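Local structure of designed helical repeat protein (Synthetic construct, 5CWQ) at residues R129-A134 / I155-A160; R72-A77 / I98-A103; E190-K195 / E212-A217. The protein has no known natural function but was computationally designed to fold as a stack of repeated alpha helices. All coordinates share one frame; numbering follows the deposited sequence.

Interaction 1. Residues R129-A134 / I155-A160; sequences RVLEEA and IAIALA
Ile-157 presents both branches of its side chain to helix 117-144, and this division of labour organises the contact. Its CG1 lies opposite the carbonyl carbon across the CA-CB bond and beside the backbone N (chi1 -71°), which brings it against Ala-134: CG1 and the CB of Ala-134 are 3.5 Å apart, closer than usual for two carbons. The chain then runs on so that CD1 rests near the backbone carbonyl of Ala-134, 3.8 Å from its O. The other branch serves a different partner, for CG2 of Ile-157 meets CD1 of Leu-131 at 3.6 Å. Leu-131 crosses Ile-157 at about a right angle, so that single methyls meet rather than whole chains lying alongside each other.

One turn further along helix 147-171, Ala-160 is touched by two residues at once: its CB is 3.7 Å from CG1 of Val-130 and 3.9 Å from CB of Leu-131. Val-130 makes its contact with CG1 held between the backbone N and the carbonyl carbon (chi1 65°). Ala-134 and Ala-156 meet methyl to methyl. No hydrogen bond spans this buried, wholly apolar seam. Small residues set between branched ones let the two segment axes approach to 8.6 Å, in the close antiparallel packing of a helical hairpin, here within a designed helical repeat fold.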
loop_
_atom_site.group_PDB
_atom_site.type_symbol
_atom_site.label_atom_id
_atom_site.label_comp_id
_atom_site.label_asym_id
_atom_site.label_seq_id
_atom_site.Cartn_x
_atom_site.Cartn_y
_atom_site.Cartn_z
ATOM N N ARG A 129 -9.231 -4.179 -6.025
ATOM C CA ARG A 129 -10.219 -3.123 -5.826
ATOM C C ARG A 129 -9.558 -1.756 -5.677
ATOM O O ARG A 129 -9.871 -0.825 -6.416
ATOM C CB ARG A 129 -11.077 -3.410 -4.591
ATOM C CG ARG A 129 -12.132 -4.488 -4.785
ATOM C CD ARG A 129 -12.770 -4.858 -3.451
ATOM N NE ARG A 129 -13.728 -5.954 -3.567
ATOM C CZ ARG A 129 -14.332 -6.533 -2.532
ATOM N NH1 ARG A 129 -14.077 -6.127 -1.295
ATOM N NH2 ARG A 129 -15.190 -7.522 -2.733
ATOM N N VAL A 130 -8.648 -1.641 -4.717
ATOM C CA VAL A 130 -8.006 -0.365 -4.432
ATOM C C VAL A 130 -7.172 0.088 -5.631
ATOM O O VAL A 130 -7.040 1.287 -5.889
ATOM C CB VAL A 130 -7.120 -0.448 -3.165
ATOM C CG1 VAL A 130 -5.957 -1.402 -3.375
ATOM C CG2 VAL A 130 -6.620 0.932 -2.768
ATOM N N LEU A 131 -6.624 -0.880 -6.363
ATOM C CA LEU A 131 -5.893 -0.595 -7.593
ATOM C C LEU A 131 -6.784 0.146 -8.584
ATOM O O LEU A 131 -6.384 1.157 -9.162
ATOM C CB LEU A 131 -5.373 -1.890 -8.218
ATOM C CG LEU A 131 -4.819 -1.799 -9.642
ATOM C CD1 LEU A 131 -3.633 -0.856 -9.694
ATOM C CD2 LEU A 131 -4.431 -3.176 -10.145
ATOM N N GLU A 132 -7.995 -0.364 -8.775
ATOM C CA GLU A 132 -8.940 0.239 -9.703
ATOM C C GLU A 132 -9.353 1.630 -9.230
ATOM O O GLU A 132 -9.454 2.559 -10.029
ATOM C CB GLU A 132 -10.166 -0.660 -9.870
ATOM C CG GLU A 132 -9.868 -1.963 -10.605
ATOM C CD GLU A 132 -10.997 -2.972 -10.512
ATOM O OE1 GLU A 132 -12.024 -2.671 -9.865
ATOM O OE2 GLU A 132 -10.855 -4.073 -11.087
ATOM N N GLU A 133 -9.579 1.773 -7.927
ATOM C CA GLU A 133 -9.952 3.067 -7.365
ATOM C C GLU A 133 -8.823 4.077 -7.540
ATOM O O GLU A 133 -9.058 5.221 -7.919
ATOM C CB GLU A 133 -10.310 2.935 -5.883
ATOM C CG GLU A 133 -11.574 2.130 -5.623
ATOM C CD GLU A 133 -11.998 2.161 -4.166
ATOM O OE1 GLU A 133 -12.010 3.258 -3.569
ATOM O OE2 GLU A 133 -12.320 1.085 -3.618
ATOM N N ALA A 134 -7.595 3.647 -7.264
ATOM C CA ALA A 134 -6.438 4.529 -7.362
ATOM C C ALA A 134 -6.166 4.916 -8.815
ATOM O O ALA A 134 -5.712 6.026 -9.094
ATOM C CB ALA A 134 -5.218 3.865 -6.751
ATOM N N ILE A 155 1.431 6.021 -5.813
ATOM C CA ILE A 155 1.933 5.290 -4.656
ATOM C C ILE A 155 0.910 4.240 -4.240
ATOM O O ILE A 155 1.258 3.085 -3.988
ATOM C CB ILE A 155 2.239 6.239 -3.472
ATOM C CG1 ILE A 155 3.396 7.174 -3.828
ATOM C CG2 ILE A 155 2.589 5.453 -2.207
ATOM C CD1 ILE A 155 3.582 8.334 -2.857
ATOM N N ALA A 156 -0.356 4.643 -4.177
ATOM C CA ALA A 156 -1.427 3.724 -3.817
ATOM C C ALA A 156 -1.490 2.572 -4.817
ATOM O O ALA A 156 -1.676 1.416 -4.439
ATOM C CB ALA A 156 -2.766 4.459 -3.753
ATOM N N ILE A 157 -1.321 2.898 -6.095
ATOM C CA ILE A 157 -1.310 1.894 -7.153
ATOM C C ILE A 157 -0.151 0.920 -6.970
ATOM O O ILE A 157 -0.342 -0.293 -7.035
ATOM C CB ILE A 157 -1.222 2.559 -8.544
ATOM C CG1 ILE A 157 -2.550 3.246 -8.870
ATOM C CG2 ILE A 157 -0.897 1.535 -9.635
ATOM C CD1 ILE A 157 -2.499 4.171 -10.069
ATOM N N ALA A 158 1.046 1.453 -6.742
ATOM C CA ALA A 158 2.238 0.623 -6.595
ATOM C C ALA A 158 2.116 -0.316 -5.395
ATOM O O ALA A 158 2.500 -1.484 -5.471
ATOM C CB ALA A 158 3.483 1.501 -6.464
ATOM N N LEU A 159 1.577 0.190 -4.290
ATOM C CA LEU A 159 1.359 -0.641 -3.109
ATOM C C LEU A 159 0.389 -1.775 -3.428
ATOM O O LEU A 159 0.588 -2.916 -3.004
ATOM C CB LEU A 159 0.823 0.196 -1.946
ATOM C CG LEU A 159 1.815 1.159 -1.295
ATOM C CD1 LEU A 159 1.077 2.122 -0.379
ATOM C CD2 LEU A 159 2.890 0.398 -0.526
ATOM N N ALA A 160 -0.657 -1.454 -4.184
ATOM C CA ALA A 160 -1.653 -2.445 -4.573
ATOM C C ALA A 160 -1.029 -3.528 -5.451
ATOM O O ALA A 160 -1.311 -4.714 -5.284
ATOM C CB ALA A 160 -2.812 -1.773 -5.297
#

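Interaction 2. Residues R72-A77 / I98-A103; sequences RVLEEA and IAIALA
Val-73 opens the contact with a loose touch, its CG1 lying 4.4 Å from the CB of Ala-103. Held anti to the backbone N (chi1 175°), this methyl only grazes the alanine.

The next residue, Leu-74, does more. Its CB lies 4.1 Å from the CB of Ala-103, while its outer methyl CD1 slants across Ile-100 and sits 3.5 Å from CG2 of that residue, with CG1 a little further off. Leu-74 and Ile-100 also mark where the two backbones are nearest, their CA atoms 5.0 Å apart.

Glu-76 takes no part in the contact and is engaged by arginines: its OE2 receives a weak hydrogen bond, part of a salt bridge, from NE of the poorly ordered Arg-72 one turn earlier, and its OE1 is paired with Arg-28. Ala-77 then ends the walk back at the interface. Its CB presses on CG1 of Ile-100 at 3.5 Å, a tight carbon pair, and meets the CB of Ala-99 at 4.0 Å, so one methyl touches two successive residues of 98-103. The axes of the two segments run antiparallel, with 157° between their directions.

Three further helices close around this pair. Helix 33-57 packs on Val-73 and Leu-102, and helix 117-144 reaches Ile-100 through Val-130 and Leu-74 through Lys-126. Helix 147-171 lies over Ile-98 and Ala-101, placing helix 90-114 in the interior between neighbouring helices.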
loop_
_atom_site.group_PDB
_atom_site.type_symbol
_atom_site.label_atom_id
_atom_site.label_comp_id
_atom_site.label_asym_id
_atom_site.label_seq_id
_atom_site.Cartn_x
_atom_site.Cartn_y
_atom_site.Cartn_z
ATOM N N ARG A 72 -8.689 -3.309 10.540
ATOM C CA ARG A 72 -9.255 -2.158 11.231
ATOM C C ARG A 72 -8.842 -0.856 10.547
ATOM O O ARG A 72 -9.677 0.013 10.302
ATOM C CB ARG A 72 -8.821 -2.156 12.699
ATOM C CG ARG A 72 -9.360 -0.986 13.507
ATOM C CD ARG A 72 -9.004 -1.117 14.979
ATOM N NE ARG A 72 -9.332 0.090 15.733
ATOM C CZ ARG A 72 -9.142 0.231 17.041
ATOM N NH1 ARG A 72 -8.623 -0.762 17.753
ATOM N NH2 ARG A 72 -9.470 1.368 17.640
ATOM N N VAL A 73 -7.554 -0.730 10.238
ATOM C CA VAL A 73 -7.043 0.442 9.529
ATOM C C VAL A 73 -7.723 0.561 8.171
ATOM O O VAL A 73 -8.094 1.655 7.744
ATOM C CB VAL A 73 -5.511 0.366 9.337
ATOM C CG1 VAL A 73 -5.005 1.524 8.480
ATOM C CG2 VAL A 73 -4.810 0.368 10.679
ATOM N N LEU A 74 -7.880 -0.578 7.504
ATOM C CA LEU A 74 -8.539 -0.642 6.208
ATOM C C LEU A 74 -9.952 -0.066 6.267
ATOM O O LEU A 74 -10.316 0.790 5.462
ATOM C CB LEU A 74 -8.575 -2.092 5.719
ATOM C CG LEU A 74 -9.443 -2.410 4.500
ATOM C CD1 LEU A 74 -9.045 -1.555 3.320
ATOM C CD2 LEU A 74 -9.327 -3.883 4.151
ATOM N N GLU A 75 -10.740 -0.535 7.229
ATOM C CA GLU A 75 -12.123 -0.100 7.368
ATOM C C GLU A 75 -12.220 1.383 7.723
ATOM O O GLU A 75 -13.106 2.088 7.239
ATOM C CB GLU A 75 -12.831 -0.948 8.424
ATOM C CG GLU A 75 -13.072 -2.383 7.971
ATOM C CD GLU A 75 -13.357 -3.338 9.114
ATOM O OE1 GLU A 75 -13.142 -2.960 10.284
ATOM O OE2 GLU A 75 -13.794 -4.476 8.840
ATOM N N GLU A 76 -11.304 1.858 8.562
ATOM C CA GLU A 76 -11.275 3.272 8.920
ATOM C C GLU A 76 -10.900 4.123 7.711
ATOM O O GLU A 76 -11.495 5.175 7.475
ATOM C CB GLU A 76 -10.296 3.523 10.071
ATOM C CG GLU A 76 -10.781 2.981 11.407
ATOM C CD GLU A 76 -9.851 3.316 12.561
ATOM O OE1 GLU A 76 -9.184 4.373 12.512
ATOM O OE2 GLU A 76 -9.791 2.519 13.520
ATOM N N ALA A 77 -9.922 3.659 6.941
ATOM C CA ALA A 77 -9.473 4.398 5.768
ATOM C C ALA A 77 -10.553 4.400 4.686
ATOM O O ALA A 77 -10.673 5.360 3.925
ATOM C CB ALA A 77 -8.172 3.809 5.235
ATOM N N ILE A 98 -3.777 5.263 -0.065
ATOM C CA ILE A 98 -2.449 4.791 0.307
ATOM C C ILE A 98 -2.549 3.973 1.591
ATOM O O ILE A 98 -1.946 2.906 1.701
ATOM C CB ILE A 98 -1.449 5.964 0.492
ATOM C CG1 ILE A 98 -1.168 6.636 -0.855
ATOM C CG2 ILE A 98 -0.129 5.480 1.115
ATOM C CD1 ILE A 98 -0.430 7.966 -0.744
ATOM N N ALA A 99 -3.318 4.468 2.558
ATOM C CA ALA A 99 -3.502 3.753 3.819
ATOM C C ALA A 99 -4.181 2.410 3.571
ATOM O O ALA A 99 -3.792 1.389 4.144
ATOM C CB ALA A 99 -4.317 4.586 4.794
ATOM N N ILE A 100 -5.192 2.423 2.708
ATOM C CA ILE A 100 -5.913 1.212 2.332
ATOM C C ILE A 100 -4.966 0.204 1.687
ATOM O O ILE A 100 -4.917 -0.957 2.092
ATOM C CB ILE A 100 -7.084 1.541 1.367
ATOM C CG1 ILE A 100 -8.228 2.201 2.142
ATOM C CG2 ILE A 100 -7.601 0.287 0.657
ATOM C CD1 ILE A 100 -9.329 2.792 1.265
ATOM N N ALA A 101 -4.208 0.659 0.695
ATOM C CA ALA A 101 -3.323 -0.220 -0.060
ATOM C C ALA A 101 -2.245 -0.829 0.833
ATOM O O ALA A 101 -1.902 -2.006 0.695
ATOM C CB ALA A 101 -2.689 0.542 -1.219
ATOM N N LEU A 102 -1.713 -0.029 1.751
ATOM C CA LEU A 102 -0.673 -0.506 2.654
ATOM C C LEU A 102 -1.243 -1.526 3.639
ATOM O O LEU A 102 -0.571 -2.489 4.007
ATOM C CB LEU A 102 -0.034 0.665 3.403
ATOM C CG LEU A 102 1.168 0.342 4.301
ATOM C CD1 LEU A 102 2.233 -0.460 3.565
ATOM C CD2 LEU A 102 1.774 1.624 4.853
ATOM N N ALA A 103 -2.488 -1.313 4.057
ATOM C CA ALA A 103 -3.167 -2.256 4.939
ATOM C C ALA A 103 -3.412 -3.580 4.221
ATOM O O ALA A 103 -3.262 -4.650 4.812
ATOM C CB ALA A 103 -4.479 -1.670 5.431
#

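Interaction 3. Residues E190-K195 / E212-A217; sequences EARKVK and EAEQLA
Lys-195 and Glu-214 supply the charged part of this contact, a salt bridge between antiparallel helices. NZ donates to OE1 of Glu-214 at 2.9 Å, using the syn lone pair of OE1. The carboxylate comes from an extended chain; the lysine chain crosses it nearly perpendicularly, and the bend at chi3 (71°) brings NZ to OE1.

Aliphatic carbon flanks the same carboxylate. The stem of Arg-192 passes beside OE2 of Glu-214, with CG the nearest at 3.7 Å, but its guanidinium continues elsewhere, and NH1 stays 5.1 Å from OE2.

Water forms a third kind of link. One molecule donates to OE2 of Glu-214 at 2.7 Å and accepts a weak bond from Arg-192 NH1; because that arginine was modelled in two conformers, the bridge is tentative.

The apolar part is small and made by alanines. The CB of Ala-191 lies 3.8 Å from the CB of Ala-213 and 3.6 Å from the backbone N of Glu-214, a closeness compatible with segment axes only 8.3 Å apart.

Here, then, a glutamate largely buried by its surroundings has one oxygen gripped by an ammonium and the other by water. These two bonds would probably favour the ionised carboxylate, although Glu-188 also packs against it, and would make the pairing of these helices partly electrostatic.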
loop_
_atom_site.group_PDB
_atom_site.type_symbol
_atom_site.label_atom_id
_atom_site.label_comp_id
_atom_site.label_asym_id
_atom_site.label_seq_id
_atom_site.Cartn_x
_atom_site.Cartn_y
_atom_site.Cartn_z
ATOM N N GLU A 190 5.153 5.355 -15.429
ATOM C CA GLU A 190 4.358 6.534 -15.104
ATOM C C GLU A 190 5.016 7.345 -13.994
ATOM O O GLU A 190 5.110 8.567 -14.076
ATOM C CB GLU A 190 2.943 6.136 -14.679
ATOM C CG GLU A 190 2.089 5.567 -15.794
ATOM C CD GLU A 190 0.726 5.118 -15.305
ATOM O OE1 GLU A 190 -0.076 5.986 -14.897
ATOM O OE2 GLU A 190 0.460 3.898 -15.324
ATOM N N ALA A 191 5.472 6.653 -12.957
ATOM C CA ALA A 191 6.089 7.306 -11.811
ATOM C C ALA A 191 7.387 8.001 -12.211
ATOM O O ALA A 191 7.682 9.100 -11.743
ATOM C CB ALA A 191 6.347 6.295 -10.709
ATOM N N ARG A 192 8.157 7.354 -13.080
ATOM C CA ARG A 192 9.424 7.912 -13.539
ATOM C C ARG A 192 9.200 9.207 -14.316
ATOM O O ARG A 192 9.931 10.181 -14.136
ATOM C CB ARG A 192 10.176 6.899 -14.406
ATOM C CG ARG A 192 11.580 7.346 -14.788
ATOM C CD ARG A 192 12.332 6.285 -15.579
ATOM N NE ARG A 192 11.812 6.122 -16.939
ATOM C CZ ARG A 192 11.052 5.111 -17.357
ATOM N NH1 ARG A 192 10.697 4.128 -16.536
ATOM N NH2 ARG A 192 10.647 5.080 -18.618
ATOM N N LYS A 193 8.188 9.217 -15.178
ATOM C CA LYS A 193 7.878 10.402 -15.973
ATOM C C LYS A 193 7.405 11.548 -15.085
ATOM O O LYS A 193 7.802 12.698 -15.281
ATOM C CB LYS A 193 6.813 10.087 -17.028
ATOM C CG LYS A 193 7.283 9.155 -18.132
ATOM C CD LYS A 193 6.313 9.161 -19.307
ATOM C CE LYS A 193 6.450 7.913 -20.165
ATOM N NZ LYS A 193 5.293 6.989 -19.981
ATOM N N VAL A 194 6.556 11.233 -14.111
ATOM C CA VAL A 194 6.094 12.228 -13.151
ATOM C C VAL A 194 7.287 12.791 -12.379
ATOM O O VAL A 194 7.370 13.995 -12.140
ATOM C CB VAL A 194 5.056 11.630 -12.170
ATOM C CG1 VAL A 194 4.757 12.594 -11.032
ATOM C CG2 VAL A 194 3.770 11.284 -12.910
ATOM N N LYS A 195 8.210 11.912 -12.001
ATOM C CA LYS A 195 9.416 12.318 -11.284
ATOM C C LYS A 195 10.268 13.279 -12.114
ATOM O O LYS A 195 10.748 14.293 -11.606
ATOM C CB LYS A 195 10.242 11.089 -10.895
ATOM C CG LYS A 195 11.565 11.405 -10.205
ATOM C CD LYS A 195 12.428 10.159 -10.054
ATOM C CE LYS A 195 12.975 9.688 -11.393
ATOM N NZ LYS A 195 13.823 8.477 -11.250
ATOM N N GLU A 212 8.812 7.280 -4.507
ATOM C CA GLU A 212 8.208 6.214 -3.715
ATOM C C GLU A 212 7.505 5.220 -4.631
ATOM O O GLU A 212 7.778 4.021 -4.588
ATOM C CB GLU A 212 7.209 6.774 -2.700
ATOM C CG GLU A 212 7.827 7.567 -1.568
ATOM C CD GLU A 212 6.805 7.967 -0.517
ATOM O OE1 GLU A 212 5.903 7.154 -0.222
ATOM O OE2 GLU A 212 6.901 9.093 0.013
ATOM N N ALA A 213 6.603 5.734 -5.462
ATOM C CA ALA A 213 5.837 4.902 -6.383
ATOM C C ALA A 213 6.754 4.110 -7.312
ATOM O O ALA A 213 6.521 2.927 -7.563
ATOM C CB ALA A 213 4.874 5.765 -7.194
ATOM N N GLU A 214 7.798 4.761 -7.818
ATOM C CA GLU A 214 8.713 4.114 -8.755
ATOM C C GLU A 214 9.431 2.931 -8.108
ATOM O O GLU A 214 9.500 1.848 -8.686
ATOM C CB GLU A 214 9.744 5.113 -9.290
ATOM C CG GLU A 214 10.638 4.530 -10.386
ATOM C CD GLU A 214 11.690 5.508 -10.885
ATOM O OE1 GLU A 214 11.821 6.604 -10.302
ATOM O OE2 GLU A 214 12.389 5.173 -11.866
ATOM N N GLN A 215 9.959 3.140 -6.906
ATOM C CA GLN A 215 10.730 2.107 -6.224
ATOM C C GLN A 215 9.839 0.993 -5.687
ATOM O O GLN A 215 10.258 -0.162 -5.610
ATOM C CB GLN A 215 11.549 2.720 -5.083
ATOM C CG GLN A 215 12.634 3.675 -5.548
ATOM C CD GLN A 215 13.591 3.033 -6.537
ATOM O OE1 GLN A 215 13.916 1.850 -6.432
ATOM N NE2 GLN A 215 14.038 3.815 -7.512
ATOM N N LEU A 216 8.616 1.340 -5.303
ATOM C CA LEU A 216 7.639 0.336 -4.906
ATOM C C LEU A 216 7.311 -0.559 -6.096
ATOM O O LEU A 216 7.199 -1.782 -5.963
ATOM C CB LEU A 216 6.369 0.997 -4.370
ATOM C CG LEU A 216 6.510 1.669 -3.003
ATOM C CD1 LEU A 216 5.377 2.663 -2.777
ATOM C CD2 LEU A 216 6.552 0.632 -1.884
ATOM N N ALA A 217 7.167 0.060 -7.261
ATOM C CA ALA A 217 6.864 -0.669 -8.486
ATOM C C ALA A 217 8.021 -1.587 -8.876
ATOM O O ALA A 217 7.802 -2.710 -9.333
ATOM C CB ALA A 217 6.554 0.300 -9.606
HETATM O O HOH W 1 12.388 3.273 -13.832
#

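In the fold
The three contacts follow one another along the chain, each joining two consecutive antiparallel helices. Interaction 1 is central: its centre lies about 12 Å from that of interaction 2 and about 13 Å from that of interaction 3, and it touches both. Leu-159 packs on Ala-101, while Ala-158 meets Ala-213 and Leu-216. Interactions 2 and 3 have centres about 21 Å apart and do not touch, their nearest atoms about 6 Å from each other. Interactions 1 and 2 share an apolar pattern, whereas interaction 3 introduces charge. Disulfides Cys-112 to Cys-170 and Cys-169 to Cys-227 tie together helices 90-114, 147-171 and 204-230, which carry the second segments.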